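Local coordinates for protein gamma-glutamyltranspeptidase (PDB 6J3A) that probably transfers or cleaves gamma-glutamyl groups, as a gamma-glutamyltranspeptidase homologue of the N-terminal nucleophile hydrolase superfamily related to LmbA, at residues 275-288 with 308-322. Sequence-based numbering, arbitrary orientation.
Sequences PWSQGPVLLQQLAL and GCKLAMADREAWYGD
Helix 280-288 and the 308-319 part of helix 299-319 pack with their axes 8.8 Å apart and their N-to-C directions at 136°; Ala312, small enough to let the backbones approach, fits as a knob among Val281, Gln284, Gln285 and Leu288. Its CB lies 3.7 Å from Val281 CG2, the methyl that stands anti to the backbone N and also meets Met313 SD. Leu288 CD2 lies 3.3 Å from Gly308 O.

Just past the second helix, Tyr320 lays its ring between Pro275 CB over one face and Arg316 CA over the other. Its hydroxyl donates to Gln284 OE1 at 2.7 Å, the donor tilted 24° from the carbonyl plane. Gln284, extended beyond CG, turns its other amide atom to Asp315: NE2 gives a 3.0 Å bond to the anti lone pair of OD2, nearly in the amide plane. An amide suits this place because it can accept and donate at once. Tyr336 also bonds OD2. Gly321 N reaches Pro275 O at 3.2 Å, tying the two loops together.

Helix 506-519 meets Gln285 and Cys309, strand 256-265 Leu283 and Leu286, and helix 334-341 Leu288 and Leu311.

The hydrogen bonds from Tyr320 through Gln284 to Asp315 thus fix the amide's rotation and satisfy buried polar groups beside the apolar centre round Ala312 and Val281.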
ATOM      1  N   PRO A 275      14.301 -27.199  14.647  1.00 31.46           N
ATOM      2  CA  PRO A 275      13.108 -27.820  15.265  1.00 31.17           C
ATOM      3  C   PRO A 275      12.791 -27.420  16.712  1.00 31.00           C
ATOM      4  O   PRO A 275      11.778 -27.874  17.255  1.00 30.38           O
ATOM      5  CB  PRO A 275      13.397 -29.319  15.165  1.00 30.86           C
ATOM      6  CG  PRO A 275      14.886 -29.413  15.141  1.00 31.81           C
ATOM      7  CD  PRO A 275      15.472 -28.091  14.714  1.00 31.43           C
ATOM      8  N   TRP A 276      13.635 -26.586  17.325  1.00 30.38           N
ATOM      9  CA  TRP A 276      13.224 -25.790  18.506  1.00 30.61           C
ATOM     10  C   TRP A 276      12.084 -24.790  18.173  1.00 30.02           C
ATOM     11  O   TRP A 276      11.402 -24.295  19.076  1.00 29.27           O
ATOM     12  CB  TRP A 276      14.418 -25.057  19.159  1.00 31.76           C
ATOM     13  CG  TRP A 276      15.178 -24.180  18.221  1.00 32.12           C
ATOM     14  CD1 TRP A 276      16.292 -24.523  17.524  1.00 33.16           C
ATOM     15  CD2 TRP A 276      14.874 -22.825  17.854  1.00 32.69           C
ATOM     16  NE1 TRP A 276      16.708 -23.473  16.736  1.00 33.68           N
ATOM     17  CE2 TRP A 276      15.857 -22.417  16.919  1.00 32.93           C
ATOM     18  CE3 TRP A 276      13.873 -21.912  18.224  1.00 32.80           C
ATOM     19  CZ2 TRP A 276      15.872 -21.135  16.350  1.00 32.65           C
ATOM     20  CZ3 TRP A 276      13.885 -20.627  17.651  1.00 32.52           C
ATOM     21  CH2 TRP A 276      14.882 -20.256  16.729  1.00 32.77           C
ATOM     22  N   SER A 277      11.917 -24.469  16.891  1.00 28.73           N
ATOM     23  CA  SER A 277      10.701 -23.844  16.388  1.00 28.38           C
ATOM     24  C   SER A 277       9.825 -24.909  15.725  1.00 27.67           C
ATOM     25  O   SER A 277      10.256 -26.038  15.544  1.00 28.42           O
ATOM     26  CB  SER A 277      11.060 -22.754  15.380  1.00 28.59           C
ATOM     27  OG  SER A 277      11.407 -23.318  14.122  1.00 28.77           O
ATOM     28  N   GLN A 278       8.608 -24.542  15.333  1.00 26.96           N
ATOM     29  CA  GLN A 278       7.811 -25.392  14.427  1.00 26.74           C
ATOM     30  C   GLN A 278       8.284 -25.318  12.965  1.00 27.34           C
ATOM     31  O   GLN A 278       7.711 -25.991  12.096  1.00 27.41           O
ATOM     32  CB  GLN A 278       6.315 -25.035  14.486  1.00 26.00           C
ATOM     33  CG  GLN A 278       5.933 -23.666  13.906  1.00 25.58           C
ATOM     34  CD  GLN A 278       4.430 -23.470  13.717  1.00 25.90           C
ATOM     35  OE1 GLN A 278       3.930 -22.358  13.845  1.00 26.41           O
ATOM     36  NE2 GLN A 278       3.709 -24.540  13.385  1.00 26.19           N
ATOM     37  N   GLY A 279       9.296 -24.492  12.691  1.00 27.42           N
ATOM     38  CA  GLY A 279       9.766 -24.209  11.329  1.00 28.24           C
ATOM     39  C   GLY A 279       9.806 -25.393  10.387  1.00 28.52           C
ATOM     40  O   GLY A 279       9.211 -25.357   9.297  1.00 28.20           O
ATOM     41  N   PRO A 280      10.489 -26.465  10.809  1.00 29.29           N
ATOM     42  CA  PRO A 280      10.595 -27.679  10.012  1.00 29.34           C
ATOM     43  C   PRO A 280       9.298 -28.371   9.587  1.00 29.51           C
ATOM     44  O   PRO A 280       9.342 -29.176   8.660  1.00 30.97           O
ATOM     45  CB  PRO A 280      11.421 -28.584  10.910  1.00 29.52           C
ATOM     46  CG  PRO A 280      12.327 -27.637  11.617  1.00 29.57           C
ATOM     47  CD  PRO A 280      11.413 -26.502  11.957  1.00 29.25           C
ATOM     48  N   VAL A 281       8.168 -28.055  10.219  1.00 29.71           N
ATOM     49  CA  VAL A 281       6.895 -28.675   9.857  1.00 29.92           C
ATOM     50  C   VAL A 281       6.422 -28.279   8.449  1.00 31.20           C
ATOM     51  O   VAL A 281       5.693 -29.043   7.802  1.00 30.91           O
ATOM     52  CB  VAL A 281       5.803 -28.409  10.925  1.00 30.33           C
ATOM     53  CG1 VAL A 281       5.074 -27.087  10.703  1.00 30.30           C
ATOM     54  CG2 VAL A 281       4.799 -29.552  10.947  1.00 31.27           C
ATOM     55  N   LEU A 282       6.831 -27.090   7.991  1.00 31.77           N
ATOM     56  CA  LEU A 282       6.633 -26.661   6.595  1.00 32.45           C
ATOM     57  C   LEU A 282       7.431 -27.574   5.663  1.00 31.70           C
ATOM     58  O   LEU A 282       6.903 -28.100   4.678  1.00 31.07           O
ATOM     59  CB  LEU A 282       7.066 -25.192   6.397  1.00 33.85           C
ATOM     60  CG  LEU A 282       6.575 -24.489   5.108  1.00 35.38           C
ATOM     61  CD1 LEU A 282       6.446 -22.976   5.290  1.00 35.72           C
ATOM     62  CD2 LEU A 282       7.447 -24.796   3.886  1.00 35.06           C
ATOM     63  N   LEU A 283       8.705 -27.760   6.004  1.00 29.80           N
ATOM     64  CA  LEU A 283       9.603 -28.624   5.250  1.00 29.01           C
ATOM     65  C   LEU A 283       9.064 -30.074   5.193  1.00 28.77           C
ATOM     66  O   LEU A 283       9.094 -30.703   4.138  1.00 29.50           O
ATOM     67  CB  LEU A 283      11.031 -28.564   5.829  1.00 28.06           C
ATOM     68  CG  LEU A 283      11.693 -27.189   6.060  1.00 27.57           C
ATOM     69  CD1 LEU A 283      13.103 -27.279   6.630  1.00 27.23           C
ATOM     70  CD2 LEU A 283      11.748 -26.423   4.762  1.00 28.32           C
ATOM     71  N   GLN A 284       8.545 -30.582   6.310  1.00 28.93           N
ATOM     72  CA  GLN A 284       7.939 -31.927   6.346  1.00 29.68           C
ATOM     73  C   GLN A 284       6.722 -32.039   5.440  1.00 30.59           C
ATOM     74  O   GLN A 284       6.493 -33.075   4.823  1.00 31.95           O
ATOM     75  CB  GLN A 284       7.555 -32.331   7.774  1.00 28.90           C
ATOM     76  CG  GLN A 284       8.738 -32.805   8.610  1.00 28.75           C
ATOM     77  CD  GLN A 284       8.354 -33.712   9.756  1.00 28.74           C
ATOM     78  OE1 GLN A 284       8.697 -33.439  10.901  1.00 29.28           O
ATOM     79  NE2 GLN A 284       7.639 -34.802   9.456  1.00 28.03           N
ATOM     80  N   GLN A 285       5.950 -30.964   5.357  1.00 32.05           N
ATOM     81  CA  GLN A 285       4.810 -30.920   4.444  1.00 32.95           C
ATOM     82  C   GLN A 285       5.220 -31.007   2.969  1.00 32.40           C
ATOM     83  O   GLN A 285       4.522 -31.631   2.165  1.00 31.96           O
ATOM     84  CB  GLN A 285       3.970 -29.675   4.705  1.00 33.32           C
ATOM     85  CG  GLN A 285       3.139 -29.776   5.973  1.00 33.94           C
ATOM     86  CD  GLN A 285       2.467 -28.463   6.324  1.00 33.69           C
ATOM     87  OE1 GLN A 285       1.374 -28.175   5.852  1.00 34.04           O
ATOM     88  NE2 GLN A 285       3.121 -27.661   7.150  1.00 32.72           N
ATOM     89  N   LEU A 286       6.358 -30.395   2.642  1.00 31.77           N
ATOM     90  CA  LEU A 286       6.916 -30.407   1.288  1.00 31.75           C
ATOM     91  C   LEU A 286       7.468 -31.773   0.929  1.00 31.98           C
ATOM     92  O   LEU A 286       7.253 -32.266  -0.186  1.00 32.95           O
ATOM     93  CB  LEU A 286       8.050 -29.383   1.169  1.00 31.49           C
ATOM     94  CG  LEU A 286       7.680 -27.909   1.157  1.00 30.80           C
ATOM     95  CD1 LEU A 286       8.938 -27.062   1.229  1.00 30.75           C
ATOM     96  CD2 LEU A 286       6.894 -27.568  -0.092  1.00 31.20           C
ATOM     97  N   ALA A 287       8.201 -32.364   1.875  1.00 30.40           N
ATOM     98  CA  ALA A 287       8.699 -33.736   1.739  1.00 29.92           C
ATOM     99  C   ALA A 287       7.598 -34.792   1.571  1.00 29.19           C
ATOM    100  O   ALA A 287       7.816 -35.831   0.959  1.00 29.39           O
ATOM    101  CB  ALA A 287       9.567 -34.087   2.925  1.00 29.72           C
ATOM    102  N   LEU A 288       6.425 -34.514   2.113  1.00 29.75           N
ATOM    103  CA  LEU A 288       5.273 -35.414   1.985  1.00 31.20           C
ATOM    104  C   LEU A 288       4.680 -35.464   0.590  1.00 31.73           C
ATOM    105  O   LEU A 288       4.056 -36.458   0.219  1.00 32.06           O
ATOM    106  CB  LEU A 288       4.165 -35.021   2.984  1.00 31.07           C
ATOM    107  CG  LEU A 288       3.837 -35.890   4.208  1.00 31.33           C
ATOM    108  CD1 LEU A 288       4.830 -36.995   4.491  1.00 31.43           C
ATOM    109  CD2 LEU A 288       3.679 -35.012   5.442  1.00 32.10           C
ATOM    110  N   GLY A 308      -1.771 -34.087   4.616  1.00 31.78           N
ATOM    111  CA  GLY A 308      -0.318 -33.978   4.740  1.00 31.58           C
ATOM    112  C   GLY A 308       0.103 -33.115   5.918  1.00 31.59           C
ATOM    113  O   GLY A 308       1.003 -33.477   6.671  1.00 31.28           O
ATOM    114  N   CYS A 309      -0.571 -31.978   6.082  1.00 32.75           N
ATOM    115  CA  CYS A 309      -0.361 -31.096   7.230  1.00 32.08           C
ATOM    116  C   CYS A 309      -0.622 -31.784   8.580  1.00 32.75           C
ATOM    117  O   CYS A 309       0.182 -31.644   9.508  1.00 32.27           O
ATOM    118  CB  CYS A 309      -1.229 -29.857   7.100  1.00 31.39           C
ATOM    119  SG  CYS A 309      -1.126 -28.770   8.531  1.00 31.11           S
ATOM    120  N   LYS A 310      -1.729 -32.525   8.677  1.00 33.16           N
ATOM    121  CA  LYS A 310      -2.036 -33.317   9.885  1.00 33.72           C
ATOM    122  C   LYS A 310      -0.887 -34.252  10.259  1.00 33.43           C
ATOM    123  O   LYS A 310      -0.456 -34.287  11.406  1.00 33.94           O
ATOM    124  CB  LYS A 310      -3.352 -34.108   9.717  1.00 34.76           C
ATOM    125  CG  LYS A 310      -4.586 -33.325  10.172  1.00 35.81           C
ATOM    126  CD  LYS A 310      -5.675 -33.188   9.119  1.00 36.06           C
ATOM    127  CE  LYS A 310      -6.876 -34.061   9.382  1.00 36.54           C
ATOM    128  NZ  LYS A 310      -8.000 -33.659   8.489  1.00 37.19           N
ATOM    129  N   LEU A 311      -0.376 -34.979   9.275  1.00 33.23           N
ATOM    130  CA  LEU A 311       0.709 -35.924   9.505  1.00 32.33           C
ATOM    131  C   LEU A 311       2.002 -35.216   9.890  1.00 31.84           C
ATOM    132  O   LEU A 311       2.758 -35.727  10.707  1.00 33.09           O
ATOM    133  CB  LEU A 311       0.937 -36.794   8.265  1.00 32.67           C
ATOM    134  CG  LEU A 311      -0.241 -37.652   7.780  1.00 32.59           C
ATOM    135  CD1 LEU A 311       0.078 -38.271   6.431  1.00 32.45           C
ATOM    136  CD2 LEU A 311      -0.602 -38.734   8.784  1.00 32.81           C
ATOM    137  N   ALA A 312       2.269 -34.055   9.299  1.00 31.06           N
ATOM    138  CA  ALA A 312       3.476 -33.294   9.652  1.00 30.32           C
ATOM    139  C   ALA A 312       3.357 -32.705  11.051  1.00 30.00           C
ATOM    140  O   ALA A 312       4.341 -32.658  11.776  1.00 30.66           O
ATOM    141  CB  ALA A 312       3.761 -32.201   8.633  1.00 29.82           C
ATOM    142  N   MET A 313       2.154 -32.271  11.426  1.00 30.03           N
ATOM    143  CA  MET A 313       1.903 -31.701  12.757  1.00 30.53           C
ATOM    144  C   MET A 313       2.036 -32.733  13.872  1.00 30.59           C
ATOM    145  O   MET A 313       2.543 -32.444  14.952  1.00 31.66           O
ATOM    146  CB  MET A 313       0.519 -31.051  12.799  1.00 31.15           C
ATOM    147  CG  MET A 313       0.446 -29.730  12.051  1.00 32.74           C
ATOM    148  SD  MET A 313       1.590 -28.450  12.638  1.00 35.10           S
ATOM    149  CE  MET A 313       0.434 -27.308  13.371  1.00 36.21           C
ATOM    150  N   ALA A 314       1.573 -33.940  13.593  1.00 31.55           N
ATOM    151  CA  ALA A 314       1.732 -35.077  14.490  1.00 31.34           C
ATOM    152  C   ALA A 314       3.190 -35.312  14.820  1.00 30.24           C
ATOM    153  O   ALA A 314       3.547 -35.550  15.973  1.00 29.42           O
ATOM    154  CB  ALA A 314       1.137 -36.321  13.851  1.00 31.27           C
ATOM    155  N   ASP A 315       4.018 -35.250  13.785  1.00 30.48           N
ATOM    156  CA  ASP A 315       5.464 -35.413  13.932  1.00 30.36           C
ATOM    157  C   ASP A 315       6.052 -34.242  14.707  1.00 30.57           C
ATOM    158  O   ASP A 315       6.924 -34.439  15.539  1.00 29.19           O
ATOM    159  CB  ASP A 315       6.155 -35.563  12.565  1.00 30.11           C
ATOM    160  CG  ASP A 315       6.186 -37.016  12.056  1.00 30.44           C
ATOM    161  OD1 ASP A 315       5.831 -37.960  12.810  1.00 29.58           O
ATOM    162  OD2 ASP A 315       6.599 -37.209  10.881  1.00 30.41           O
ATOM    163  N   ARG A 316       5.556 -33.032  14.438  1.00 32.22           N
ATOM    164  CA  ARG A 316       5.909 -31.844  15.223  1.00 32.80           C
ATOM    165  C   ARG A 316       5.686 -32.048  16.732  1.00 33.99           C
ATOM    166  O   ARG A 316       6.572 -31.789  17.548  1.00 33.70           O
ATOM    167  CB  ARG A 316       5.115 -30.637  14.747  1.00 32.74           C
ATOM    168  CG  ARG A 316       5.503 -29.336  15.437  1.00 33.37           C
ATOM    169  CD  ARG A 316       4.474 -28.245  15.225  1.00 34.05           C
ATOM    170  NE  ARG A 316       3.363 -28.325  16.179  1.00 34.79           N
ATOM    171  CZ  ARG A 316       2.464 -27.366  16.398  1.00 34.69           C
ATOM    172  NH1 ARG A 316       1.499 -27.557  17.293  1.00 35.49           N
ATOM    173  NH2 ARG A 316       2.528 -26.209  15.750  1.00 34.78           N
ATOM    174  N   GLU A 317       4.491 -32.511  17.078  1.00 34.17           N
ATOM    175  CA  GLU A 317       4.121 -32.756  18.471  1.00 35.31           C
ATOM    176  C   GLU A 317       4.954 -33.849  19.138  1.00 34.13           C
ATOM    177  O   GLU A 317       5.395 -33.704  20.283  1.00 34.72           O
ATOM    178  CB  GLU A 317       2.645 -33.150  18.560  1.00 36.88           C
ATOM    179  CG  GLU A 317       2.112 -33.218  19.987  1.00 37.65           C
ATOM    180  CD  GLU A 317       2.361 -31.932  20.749  1.00 37.52           C
ATOM    181  OE1 GLU A 317       2.020 -30.855  20.217  1.00 38.15           O
ATOM    182  OE2 GLU A 317       2.927 -31.985  21.855  1.00 38.86           O
ATOM    183  N   ALA A 318       5.124 -34.951  18.421  1.00 32.84           N
ATOM    184  CA  ALA A 318       5.896 -36.100  18.903  1.00 31.72           C
ATOM    185  C   ALA A 318       7.388 -35.835  19.037  1.00 30.72           C
ATOM    186  O   ALA A 318       7.999 -36.265  20.010  1.00 32.83           O
ATOM    187  CB  ALA A 318       5.674 -37.296  17.989  1.00 31.40           C
ATOM    188  N   TRP A 319       7.965 -35.142  18.062  1.00 30.13           N
ATOM    189  CA  TRP A 319       9.421 -35.087  17.910  1.00 30.95           C
ATOM    190  C   TRP A 319      10.079 -33.731  18.162  1.00 31.71           C
ATOM    191  O   TRP A 319      11.266 -33.695  18.495  1.00 31.11           O
ATOM    192  CB  TRP A 319       9.818 -35.637  16.529  1.00 31.53           C
ATOM    193  CG  TRP A 319       9.338 -37.053  16.343  1.00 31.58           C
ATOM    194  CD1 TRP A 319       8.362 -37.494  15.495  1.00 31.49           C
ATOM    195  CD2 TRP A 319       9.781 -38.195  17.069  1.00 32.09           C
ATOM    196  NE1 TRP A 319       8.187 -38.845  15.632  1.00 31.56           N
ATOM    197  CE2 TRP A 319       9.040 -39.301  16.602  1.00 32.09           C
ATOM    198  CE3 TRP A 319      10.744 -38.393  18.075  1.00 32.32           C
ATOM    199  CZ2 TRP A 319       9.231 -40.591  17.102  1.00 32.54           C
ATOM    200  CZ3 TRP A 319      10.932 -39.666  18.578  1.00 31.59           C
ATOM    201  CH2 TRP A 319      10.180 -40.754  18.087  1.00 32.45           C
ATOM    202  N   TYR A 320       9.339 -32.626  18.029  1.00 32.76           N
ATOM    203  CA  TYR A 320       9.978 -31.291  18.063  1.00 32.54           C
ATOM    204  C   TYR A 320      10.118 -30.773  19.475  1.00 31.51           C
ATOM    205  O   TYR A 320       9.328 -31.098  20.364  1.00 29.47           O
ATOM    206  CB  TYR A 320       9.234 -30.242  17.238  1.00 33.35           C
ATOM    207  CG  TYR A 320       9.234 -30.430  15.731  1.00 35.23           C
ATOM    208  CD1 TYR A 320       9.336 -31.696  15.135  1.00 35.36           C
ATOM    209  CD2 TYR A 320       9.066 -29.328  14.889  1.00 36.52           C
ATOM    210  CE1 TYR A 320       9.288 -31.849  13.759  1.00 35.55           C
ATOM    211  CE2 TYR A 320       9.015 -29.478  13.510  1.00 36.24           C
ATOM    212  CZ  TYR A 320       9.123 -30.742  12.951  1.00 36.10           C
ATOM    213  OH  TYR A 320       9.080 -30.897  11.584  1.00 36.43           O
ATOM    214  N   GLY A 321      11.124 -29.928  19.651  1.00 31.15           N
ATOM    215  CA  GLY A 321      11.431 -29.349  20.947  1.00 31.47           C
ATOM    216  C   GLY A 321      12.907 -29.054  21.076  1.00 31.61           C
ATOM    217  O   GLY A 321      13.667 -29.187  20.115  1.00 31.28           O
ATOM    218  N   ASP A 322      13.302 -28.629  22.274  1.00 31.14           N
ATOM    219  CA  ASP A 322      14.707 -28.355  22.589  1.00 30.29           C
ATOM    220  C   ASP A 322      15.223 -29.103  23.827  1.00 30.97           C
ATOM    221  O   ASP A 322      16.350 -28.853  24.259  1.00 30.60           O
ATOM    222  CB  ASP A 322      14.906 -26.851  22.786  1.00 29.71           C
ATOM    223  CG  ASP A 322      16.355 -26.418  22.635  1.00 29.05           C
ATOM    224  OD1 ASP A 322      17.062 -26.934  21.736  1.00 27.90           O
ATOM    225  OD2 ASP A 322      16.778 -25.530  23.410  1.00 27.65           O
TER